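Local coordinates for uncharacterized protein (PDB 1ZSO) that is of unknown function but belongs to a eukaryotic family assigned as zinc-binding, so it may bind zinc, at residues L20-R25 with E126-K131; F36-S41 with I112-F117; S43-D48 with I71-Y76. One frame throughout, in Å; residues are numbered along the deposited sequence.

Interaction 1. Residues L20-R25 with E126-K131; sequences LENVKR and EDTKGK
Arg25 and Glu126 face each other across the two strands and carry the one salt bridge here. The guanidinium comes at the carboxylate side-on, NE and NH2 both pointing at a single oxygen: Arg25 NE lies 3.1 Å from Glu126 OE1, nearly on the line of its C-O bond, while NH2 reaches the same atom from above the carboxylate plane. OE1 stays in the guanidinium plane, although the two flat groups are turned 63° apart. Glu126 gets there with a fully extended chain, CG anti to the backbone N (chi1 -174°).

Backbone bonds hold the strands together. Glu126 N gives to Arg25 O at 3.0 Å. Glu126 O takes Lys24 N at 2.9 Å and, weakly, Arg25 N, so two successive residues face Glu126: a classic beta bulge. One step on, Thr128 N bonds to Asn22 O at 3.2 Å.

A water bridges the side chains of Asn22 and Thr128, 2.5 Å from Asn22 OD1, to which it donates, and 2.9 Å from Thr128 OG1. Asn22 ND2 goes elsewhere, to Cys153 O. Asp127 opens a type I turn ending at Gly130; its OD1 accepts from Lys131 N, its OD2 from Tyr133 and Asn147.

Strand 9-21 ends here and the chain passes into 23-27, which runs between 92-94 and 123-127 in a four-stranded antiparallel sheet, with Met152 of strand 152-163 packed against Asn22, Asp127 and Thr128.

Interaction 2. Residues F36-S41 with I112-F117; sequences FNIRDS and IELIDF
Phe36 leans across onto the neighbouring strand, and its side chain can be followed outward atom by atom. CB sits 3.6 Å from Asp116 O, the same carbonyl that receives a CA-H...O contact from Phe36 CA. With CG anti to its own carbonyl carbon (chi1 -72°), the ring is carried past that oxygen: CD1 passes it at the ring edge and also nears Phe117 CA. Farther out, CE1 comes 3.5 Å from Phe117 CD1, and CZ is close to the same atom. The two rings meet obliquely, their planes at 43°. Leu114 CD1 lies over one face of the Phe36 ring, a CH-pi contact 4.1 Å from the centroid and displaced toward the rim. Leu114's other branch, CD2, touches Ile38 CG2, and Ile38 CB in turn packs on Ile112 CG2, continuing the apolar face.

On the other face Asn37 pairs with Asp116. Asn37 ND2 bonds to Asp116 OD2 at 3.0 Å, in the plane of its own amide and on the anti side of the carboxylate, whose plane is turned 77° from that amide. Asn37 OD1 is taken by Asn49 N, so the amide is held from both ends.

Asn37 O accepts from both Ile115 N, at 2.8 Å, and Asp116 N, at 3.2 Å. Arg39 and Glu113 then exchange two backbone bonds. Ile115 and Asp116 both face Asn37, a classic beta bulge that shifts the register by one in this antiparallel pair, which belongs to a three-stranded sheet whose apolar face packs on strands 80-85 and 152-163.

Interaction 3. Residues S43-D48 with I71-Y76; sequences SSLTRD and IKWTEY
Leu45 packs against the benzene part of the Trp73 indole, its CB 3.7 Å from Trp73 CE3 and a little farther from CZ3. The approach is oblique to the ring. Beyond CB, Leu45 sends CD1 to Trp73 O at 3.5 Å and to the methyl CG2 of Thr74 at 4.0 Å; the leucine and threonine side chains cross at about a right angle. At the far corner of the indole, Trp73 CH2 is 4.2 Å from Arg47 CB. Arg47 CG also lies loosely against Ile71 CD1. No hydrogen bond links 43-48 with 71-76.

The contact joins the start of strand 46-52, an edge strand of the three-stranded sheet, to the loop between strands 69-71 and 80-85. Within 71-76, Ile71 CG2 sits 3.6 Å above the plane of the Trp73 ring, offset toward its rim. Two ST turns shape the loops: Ser43 OG accepts from Leu45 N at 3.2 Å, just before strand 46-52, and Thr74 OG1 accepts from Tyr76 N. Lys72 NZ folds back to Thr74 O, on a lone pair of that carbonyl.

Outside this shell, Trp73 NE1 bonds to Gly111 O, and the indole also packs on Ile38 and Ile112. Ser43 OG is bonded to Asp40 OD2. The second subunit lies close by: Arg47 NH1 bonds to Asp48 O of that subunit, and Lys72 NZ to its Asn121 OD1.

Interactions 2 and 3 are neighbours, their centres 11 Å apart, and meet in the sheet where strand 34-40 lies between 46-52 and 112-117, interaction 3 reaching it through 43-48. They are joined by probable backbone hydrogen bonds, Asp40 N to Leu45 O at 2.8 Å and Ile38 N to Arg47 O at 2.9 Å. Interaction 1 lies across the chain's centre, about 32 Å from interaction 2 and 42 Å from interaction 3, centre to centre. Chain connections still tie the two ends: 23-27 is followed by 34-40, and 112-117 by 123-127. Of the three, interaction 3 alone is touched by the second subunit. No metal is part of any of these contacts.

Interaction 1. Residues L20-R25 with E126-K131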
loop_
_atom_site.group_PDB
_atom_site.type_symbol
_atom_site.label_atom_id
_atom_site.label_comp_id
_atom_site.label_asym_id
_atom_site.label_seq_id
_atom_site.Cartn_x
_atom_site.Cartn_y
_atom_site.Cartn_z
ATOM N N LEU B 20 15.983 1.169 -29.695
ATOM C CA LEU B 20 15.313 -0.082 -30.010
ATOM C C LEU B 20 15.994 -0.829 -31.126
ATOM O O LEU B 20 16.342 -0.266 -32.158
ATOM C CB LEU B 20 13.868 0.154 -30.422
ATOM C CG LEU B 20 12.977 0.879 -29.428
ATOM C CD1 LEU B 20 11.574 1.023 -29.978
ATOM C CD2 LEU B 20 12.998 0.190 -28.058
ATOM N N GLU B 21 16.185 -2.117 -30.873
ATOM C CA GLU B 21 16.721 -3.033 -31.855
ATOM C C GLU B 21 15.698 -4.161 -32.054
ATOM O O GLU B 21 15.471 -4.988 -31.162
ATOM C CB GLU B 21 18.093 -3.551 -31.401
ATOM C CG GLU B 21 18.621 -4.755 -32.182
ATOM C CD GLU B 21 19.316 -4.413 -33.505
ATOM O OE1 GLU B 21 19.262 -3.233 -33.959
ATOM O OE2 GLU B 21 19.925 -5.362 -34.085
ATOM N N ASN B 22 15.052 -4.161 -33.205
ATOM C CA ASN B 22 14.231 -5.291 -33.607
ATOM C C ASN B 22 13.046 -5.511 -32.645
ATOM O O ASN B 22 12.522 -6.618 -32.487
ATOM C CB ASN B 22 15.123 -6.523 -33.791
ATOM C CG ASN B 22 15.883 -6.487 -35.108
ATOM O OD1 ASN B 22 15.556 -5.715 -35.977
ATOM N ND2 ASN B 22 16.865 -7.322 -35.260
ATOM N N VAL B 23 12.615 -4.407 -32.051
ATOM C CA VAL B 23 11.458 -4.359 -31.144
ATOM C C VAL B 23 10.269 -3.657 -31.789
ATOM O O VAL B 23 10.408 -2.610 -32.378
ATOM C CB VAL B 23 11.814 -3.579 -29.851
ATOM C CG1 VAL B 23 10.580 -3.335 -29.006
ATOM C CG2 VAL B 23 12.870 -4.321 -29.049
ATOM N N LYS B 24 9.087 -4.223 -31.664
ATOM C CA LYS B 24 7.918 -3.590 -32.251
ATOM C C LYS B 24 7.245 -2.721 -31.181
ATOM O O LYS B 24 6.821 -1.592 -31.435
ATOM C CB LYS B 24 6.980 -4.634 -32.877
ATOM C CG LYS B 24 5.633 -4.083 -33.291
ATOM C CD LYS B 24 5.131 -4.698 -34.588
ATOM C CE LYS B 24 4.103 -3.760 -35.243
ATOM N NZ LYS B 24 3.956 -3.912 -36.740
ATOM N N ARG B 25 7.217 -3.229 -29.958
ATOM C CA ARG B 25 6.708 -2.454 -28.839
ATOM C C ARG B 25 7.214 -3.028 -27.538
ATOM O O ARG B 25 7.446 -4.236 -27.407
ATOM C CB ARG B 25 5.166 -2.399 -28.827
ATOM C CG ARG B 25 4.512 -3.773 -28.902
ATOM C CD ARG B 25 3.074 -3.806 -28.376
ATOM N NE ARG B 25 2.448 -5.092 -28.701
ATOM C CZ ARG B 25 1.434 -5.672 -28.045
ATOM N NH1 ARG B 25 0.865 -5.114 -26.975
ATOM N NH2 ARG B 25 0.987 -6.844 -28.486
ATOM N N GLU B 126 7.289 -7.258 -27.549
ATOM C CA GLU B 126 7.034 -7.963 -28.805
ATOM C C GLU B 126 8.147 -7.543 -29.744
ATOM O O GLU B 126 8.467 -6.366 -29.788
ATOM C CB GLU B 126 5.681 -7.577 -29.408
ATOM C CG GLU B 126 5.331 -8.429 -30.658
ATOM C CD GLU B 126 3.946 -8.172 -31.183
ATOM O OE1 GLU B 126 3.331 -7.174 -30.749
ATOM O OE2 GLU B 126 3.465 -8.976 -32.027
ATOM N N ASP B 127 8.748 -8.489 -30.472
ATOM C CA ASP B 127 9.751 -8.130 -31.482
ATOM C C ASP B 127 9.097 -8.028 -32.853
ATOM O O ASP B 127 7.920 -8.319 -32.977
ATOM C CB ASP B 127 10.953 -9.094 -31.485
ATOM C CG ASP B 127 10.603 -10.516 -31.957
ATOM O OD1 ASP B 127 9.668 -10.736 -32.750
ATOM O OD2 ASP B 127 11.315 -11.436 -31.535
ATOM N N THR B 128 9.859 -7.600 -33.859
ATOM C CA THR B 128 9.301 -7.283 -35.160
ATOM C C THR B 128 8.766 -8.534 -35.885
ATOM O O THR B 128 7.939 -8.423 -36.804
ATOM C CB THR B 128 10.318 -6.536 -36.075
ATOM O OG1 THR B 128 11.553 -7.261 -36.130
ATOM C CG2 THR B 128 10.555 -5.091 -35.573
ATOM N N LYS B 129 9.219 -9.709 -35.441
ATOM C CA LYS B 129 8.722 -10.988 -35.949
ATOM C C LYS B 129 7.575 -11.520 -35.093
ATOM O O LYS B 129 7.171 -12.670 -35.231
ATOM C CB LYS B 129 9.859 -12.009 -35.978
ATOM C CG LYS B 129 11.031 -11.608 -36.872
ATOM C CD LYS B 129 10.691 -11.752 -38.342
ATOM C CE LYS B 129 11.856 -11.330 -39.231
ATOM N NZ LYS B 129 11.374 -10.634 -40.466
ATOM N N GLY B 130 7.086 -10.687 -34.176
ATOM C CA GLY B 130 5.839 -10.950 -33.479
ATOM C C GLY B 130 5.888 -11.814 -32.228
ATOM O O GLY B 130 4.842 -12.095 -31.649
ATOM N N LYS B 131 7.071 -12.234 -31.786
ATOM C CA LYS B 131 7.136 -13.089 -30.602
ATOM C C LYS B 131 7.336 -12.243 -29.363
ATOM O O LYS B 131 7.922 -11.158 -29.415
ATOM C CB LYS B 131 8.202 -14.180 -30.737
ATOM C CG LYS B 131 9.530 -13.877 -30.152
ATOM C CD LYS B 131 9.760 -14.668 -28.897
ATOM C CE LYS B 131 10.616 -15.907 -29.151
ATOM N NZ LYS B 131 11.677 -15.986 -28.073
HETATM O O HOH W 1 13.482 -5.448 -37.395
#

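Interaction 2. Residues F36-S41 with I112-F117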
loop_
_atom_site.group_PDB
_atom_site.type_symbol
_atom_site.label_atom_id
_atom_site.label_comp_id
_atom_site.label_asym_id
_atom_site.label_seq_id
_atom_site.Cartn_x
_atom_site.Cartn_y
_atom_site.Cartn_z
ATOM N N PHE B 36 8.245 3.794 -6.780
ATOM C CA PHE B 36 8.606 5.214 -6.749
ATOM C C PHE B 36 9.249 5.514 -5.442
ATOM O O PHE B 36 8.977 4.845 -4.428
ATOM C CB PHE B 36 7.362 6.095 -6.875
ATOM C CG PHE B 36 6.752 6.096 -8.255
ATOM C CD1 PHE B 36 7.308 6.849 -9.255
ATOM C CD2 PHE B 36 5.621 5.353 -8.528
ATOM C CE1 PHE B 36 6.758 6.845 -10.549
ATOM C CE2 PHE B 36 5.066 5.339 -9.793
ATOM C CZ PHE B 36 5.635 6.096 -10.806
ATOM N N ASN B 37 10.110 6.522 -5.473
ATOM C CA ASN B 37 10.349 7.294 -4.300
ATOM C C ASN B 37 9.436 8.524 -4.315
ATOM O O ASN B 37 9.347 9.257 -5.305
ATOM C CB ASN B 37 11.780 7.773 -4.215
ATOM C CG ASN B 37 12.798 6.665 -4.086
ATOM O OD1 ASN B 37 12.531 5.542 -3.658
ATOM N ND2 ASN B 37 14.029 7.022 -4.422
ATOM N N ILE B 38 8.773 8.746 -3.187
ATOM C CA ILE B 38 7.862 9.875 -3.021
ATOM C C ILE B 38 8.225 10.818 -1.876
ATOM O O ILE B 38 9.066 10.518 -1.015
ATOM C CB ILE B 38 6.438 9.374 -2.805
ATOM C CG1 ILE B 38 6.362 8.623 -1.472
ATOM C CG2 ILE B 38 6.025 8.492 -4.039
ATOM C CD1 ILE B 38 4.942 8.442 -0.907
ATOM N N ARG B 39 7.559 11.963 -1.894
ATOM C CA ARG B 39 7.670 12.970 -0.845
ATOM C C ARG B 39 6.296 13.568 -0.524
ATOM O O ARG B 39 5.393 13.667 -1.376
ATOM C CB ARG B 39 8.626 14.077 -1.277
ATOM C CG ARG B 39 9.067 15.024 -0.145
ATOM C CD ARG B 39 9.501 16.306 -0.779
ATOM N NE ARG B 39 9.631 17.412 0.157
ATOM C CZ ARG B 39 10.795 17.822 0.654
ATOM N NH1 ARG B 39 11.921 17.180 0.330
ATOM N NH2 ARG B 39 10.826 18.862 1.502
ATOM N N ASP B 40 6.146 13.943 0.726
ATOM C CA ASP B 40 4.982 14.677 1.166
ATOM C C ASP B 40 4.989 16.054 0.487
ATOM O O ASP B 40 5.989 16.774 0.503
ATOM C CB ASP B 40 5.042 14.766 2.683
ATOM C CG ASP B 40 3.839 15.405 3.297
ATOM O OD1 ASP B 40 2.948 15.902 2.549
ATOM O OD2 ASP B 40 3.821 15.452 4.561
ATOM N N SER B 41 3.891 16.402 -0.164
ATOM C CA SER B 41 3.792 17.671 -0.859
ATOM C C SER B 41 3.663 18.824 0.119
ATOM O O SER B 41 3.864 20.002 -0.260
ATOM C CB SER B 41 2.593 17.662 -1.809
ATOM O OG SER B 41 1.389 17.470 -1.107
ATOM N N ILE B 112 0.967 14.103 -2.551
ATOM C CA ILE B 112 2.162 13.284 -2.787
ATOM C C ILE B 112 2.864 13.810 -4.051
ATOM O O ILE B 112 2.185 14.123 -5.020
ATOM C CB ILE B 112 1.808 11.809 -3.027
ATOM C CG1 ILE B 112 1.465 11.096 -1.735
ATOM C CG2 ILE B 112 2.968 11.054 -3.692
ATOM C CD1 ILE B 112 0.732 9.797 -1.980
ATOM N N GLU B 113 4.188 13.897 -4.006
ATOM C CA GLU B 113 5.071 14.105 -5.196
ATOM C C GLU B 113 5.885 12.873 -5.571
ATOM O O GLU B 113 6.619 12.345 -4.744
ATOM C CB GLU B 113 6.170 15.120 -4.921
ATOM C CG GLU B 113 5.940 16.474 -5.374
ATOM C CD GLU B 113 5.575 17.316 -4.219
ATOM O OE1 GLU B 113 4.533 16.974 -3.624
ATOM O OE2 GLU B 113 6.338 18.261 -3.886
ATOM N N LEU B 114 5.781 12.470 -6.827
ATOM C CA LEU B 114 6.580 11.404 -7.407
ATOM C C LEU B 114 7.956 11.965 -7.647
ATOM O O LEU B 114 8.075 12.873 -8.431
ATOM C CB LEU B 114 5.994 10.961 -8.757
ATOM C CG LEU B 114 4.545 10.467 -8.677
ATOM C CD1 LEU B 114 4.131 9.673 -9.916
ATOM C CD2 LEU B 114 4.383 9.619 -7.442
ATOM N N ILE B 115 8.985 11.445 -6.956
ATOM C CA ILE B 115 10.350 11.975 -7.082
ATOM C C ILE B 115 11.167 11.149 -8.115
ATOM O O ILE B 115 11.647 11.666 -9.140
ATOM C CB ILE B 115 11.057 12.008 -5.685
ATOM C CG1 ILE B 115 10.282 12.875 -4.693
ATOM C CG2 ILE B 115 12.446 12.549 -5.780
ATOM C CD1 ILE B 115 10.204 14.348 -5.067
ATOM N N ASP B 116 11.280 9.854 -7.829
ATOM C CA ASP B 116 12.104 8.938 -8.583
ATOM C C ASP B 116 11.238 7.763 -8.979
ATOM O O ASP B 116 10.512 7.256 -8.165
ATOM C CB ASP B 116 13.235 8.384 -7.710
ATOM C CG ASP B 116 14.191 9.452 -7.234
ATOM O OD1 ASP B 116 14.643 10.266 -8.076
ATOM O OD2 ASP B 116 14.522 9.463 -6.014
ATOM N N PHE B 117 11.364 7.337 -10.231
ATOM C CA PHE B 117 10.718 6.166 -10.781
ATOM C C PHE B 117 11.758 5.058 -10.941
ATOM O O PHE B 117 12.922 5.320 -11.265
ATOM C CB PHE B 117 10.169 6.548 -12.145
ATOM C CG PHE B 117 9.676 5.405 -12.933
ATOM C CD1 PHE B 117 8.649 4.615 -12.452
ATOM C CD2 PHE B 117 10.233 5.108 -14.163
ATOM C CE1 PHE B 117 8.193 3.528 -13.189
ATOM C CE2 PHE B 117 9.773 4.027 -14.895
ATOM C CZ PHE B 117 8.755 3.244 -14.415
#

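Interaction 3. Residues S43-D48 with I71-Y76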
loop_
_atom_site.group_PDB
_atom_site.type_symbol
_atom_site.label_atom_id
_atom_site.label_comp_id
_atom_site.label_asym_id
_atom_site.label_seq_id
_atom_site.Cartn_x
_atom_site.Cartn_y
_atom_site.Cartn_z
ATOM N N SER B 43 5.293 18.627 3.444
ATOM C CA SER B 43 6.321 18.560 4.501
ATOM C C SER B 43 7.608 18.006 3.918
ATOM O O SER B 43 7.689 17.797 2.726
ATOM C CB SER B 43 5.862 17.712 5.712
ATOM O OG SER B 43 5.962 16.294 5.474
ATOM N N SER B 44 8.607 17.779 4.768
ATOM C CA SER B 44 9.909 17.237 4.395
ATOM C C SER B 44 9.935 15.704 4.339
ATOM O O SER B 44 10.886 15.114 3.833
ATOM C CB SER B 44 10.940 17.715 5.406
ATOM O OG SER B 44 11.259 19.100 5.249
ATOM N N LEU B 45 8.881 15.050 4.836
ATOM C CA LEU B 45 8.783 13.586 4.827
ATOM C C LEU B 45 8.865 12.923 3.418
ATOM O O LEU B 45 8.355 13.420 2.421
ATOM C CB LEU B 45 7.504 13.156 5.533
ATOM C CG LEU B 45 7.443 13.513 7.029
ATOM C CD1 LEU B 45 6.074 13.188 7.592
ATOM C CD2 LEU B 45 8.548 12.790 7.839
ATOM N N THR B 46 9.543 11.795 3.371
ATOM C CA THR B 46 9.749 11.040 2.137
ATOM C C THR B 46 9.490 9.569 2.430
ATOM O O THR B 46 9.536 9.140 3.570
ATOM C CB THR B 46 11.185 11.199 1.617
ATOM O OG1 THR B 46 12.113 10.732 2.611
ATOM C CG2 THR B 46 11.496 12.608 1.355
ATOM N N ARG B 47 9.204 8.800 1.387
ATOM C CA ARG B 47 9.057 7.358 1.501
ATOM C C ARG B 47 9.689 6.727 0.248
ATOM O O ARG B 47 9.325 7.097 -0.865
ATOM C CB ARG B 47 7.575 7.054 1.624
ATOM C CG ARG B 47 7.213 5.636 1.898
ATOM C CD ARG B 47 7.300 5.299 3.404
ATOM N NE ARG B 47 6.447 4.143 3.681
ATOM C CZ ARG B 47 6.695 3.224 4.605
ATOM N NH1 ARG B 47 7.804 3.288 5.355
ATOM N NH2 ARG B 47 5.839 2.214 4.749
ATOM N N ASP B 48 10.667 5.840 0.431
ATOM C CA ASP B 48 11.335 5.178 -0.691
ATOM C C ASP B 48 10.655 3.880 -1.064
ATOM O O ASP B 48 10.153 3.167 -0.200
ATOM C CB ASP B 48 12.780 4.807 -0.359
ATOM C CG ASP B 48 13.687 6.016 -0.237
ATOM O OD1 ASP B 48 13.204 7.144 -0.496
ATOM O OD2 ASP B 48 14.878 5.822 0.152
ATOM N N ILE B 71 -1.240 7.057 1.675
ATOM C CA ILE B 71 -0.395 7.222 2.821
ATOM C C ILE B 71 -0.983 8.323 3.696
ATOM O O ILE B 71 -1.505 9.310 3.199
ATOM C CB ILE B 71 1.085 7.454 2.394
ATOM C CG1 ILE B 71 2.022 7.484 3.595
ATOM C CG2 ILE B 71 1.290 8.734 1.568
ATOM C CD1 ILE B 71 3.470 7.412 3.152
ATOM N N LYS B 72 -0.947 8.096 5.002
ATOM C CA LYS B 72 -1.273 9.090 5.984
ATOM C C LYS B 72 0.085 9.523 6.568
ATOM O O LYS B 72 0.701 8.830 7.398
ATOM C CB LYS B 72 -2.213 8.504 7.034
ATOM C CG LYS B 72 -2.601 9.427 8.171
ATOM C CD LYS B 72 -3.533 8.687 9.107
ATOM C CE LYS B 72 -4.422 9.626 9.920
ATOM N NZ LYS B 72 -3.659 10.262 11.044
ATOM N N TRP B 73 0.568 10.649 6.038
ATOM C CA TRP B 73 1.913 11.157 6.297
ATOM C C TRP B 73 2.179 11.412 7.759
ATOM O O TRP B 73 3.294 11.155 8.229
ATOM C CB TRP B 73 2.146 12.449 5.523
ATOM C CG TRP B 73 2.420 12.250 4.083
ATOM C CD1 TRP B 73 1.627 12.594 3.055
ATOM C CD2 TRP B 73 3.599 11.687 3.510
ATOM N NE1 TRP B 73 2.220 12.283 1.873
ATOM C CE2 TRP B 73 3.429 11.704 2.124
ATOM C CE3 TRP B 73 4.779 11.135 4.047
ATOM C CZ2 TRP B 73 4.403 11.259 1.259
ATOM C CZ3 TRP B 73 5.710 10.667 3.205
ATOM C CH2 TRP B 73 5.545 10.755 1.815
ATOM N N THR B 74 1.172 11.904 8.479
ATOM C CA THR B 74 1.331 12.222 9.899
ATOM C C THR B 74 0.133 11.756 10.760
ATOM O O THR B 74 -0.903 11.312 10.252
ATOM C CB THR B 74 1.590 13.776 10.133
ATOM O OG1 THR B 74 0.376 14.540 10.046
ATOM C CG2 THR B 74 2.569 14.340 9.129
ATOM N N GLU B 75 0.261 11.912 12.075
ATOM C CA GLU B 75 -0.859 11.648 12.988
ATOM C C GLU B 75 -2.115 12.504 12.731
ATOM O O GLU B 75 -3.139 12.275 13.345
ATOM C CB GLU B 75 -0.423 11.775 14.464
ATOM C CG GLU B 75 -0.043 13.196 14.949
ATOM C CD GLU B 75 1.483 13.386 15.205
ATOM O OE1 GLU B 75 2.275 13.285 14.206
ATOM O OE2 GLU B 75 1.864 13.654 16.401
ATOM N N TYR B 76 -2.065 13.458 11.806
ATOM C CA TYR B 76 -3.243 14.269 11.522
ATOM C C TYR B 76 -4.070 13.670 10.387
ATOM O O TYR B 76 -3.572 12.888 9.595
ATOM C CB TYR B 76 -2.826 15.720 11.257
ATOM C CG TYR B 76 -2.391 16.386 12.533
ATOM C CD1 TYR B 76 -1.064 16.312 12.981
ATOM C CD2 TYR B 76 -3.323 17.034 13.339
ATOM C CE1 TYR B 76 -0.684 16.931 14.193
ATOM C CE2 TYR B 76 -2.960 17.622 14.523
ATOM C CZ TYR B 76 -1.650 17.565 14.945
ATOM O OH TYR B 76 -1.336 18.163 16.138
#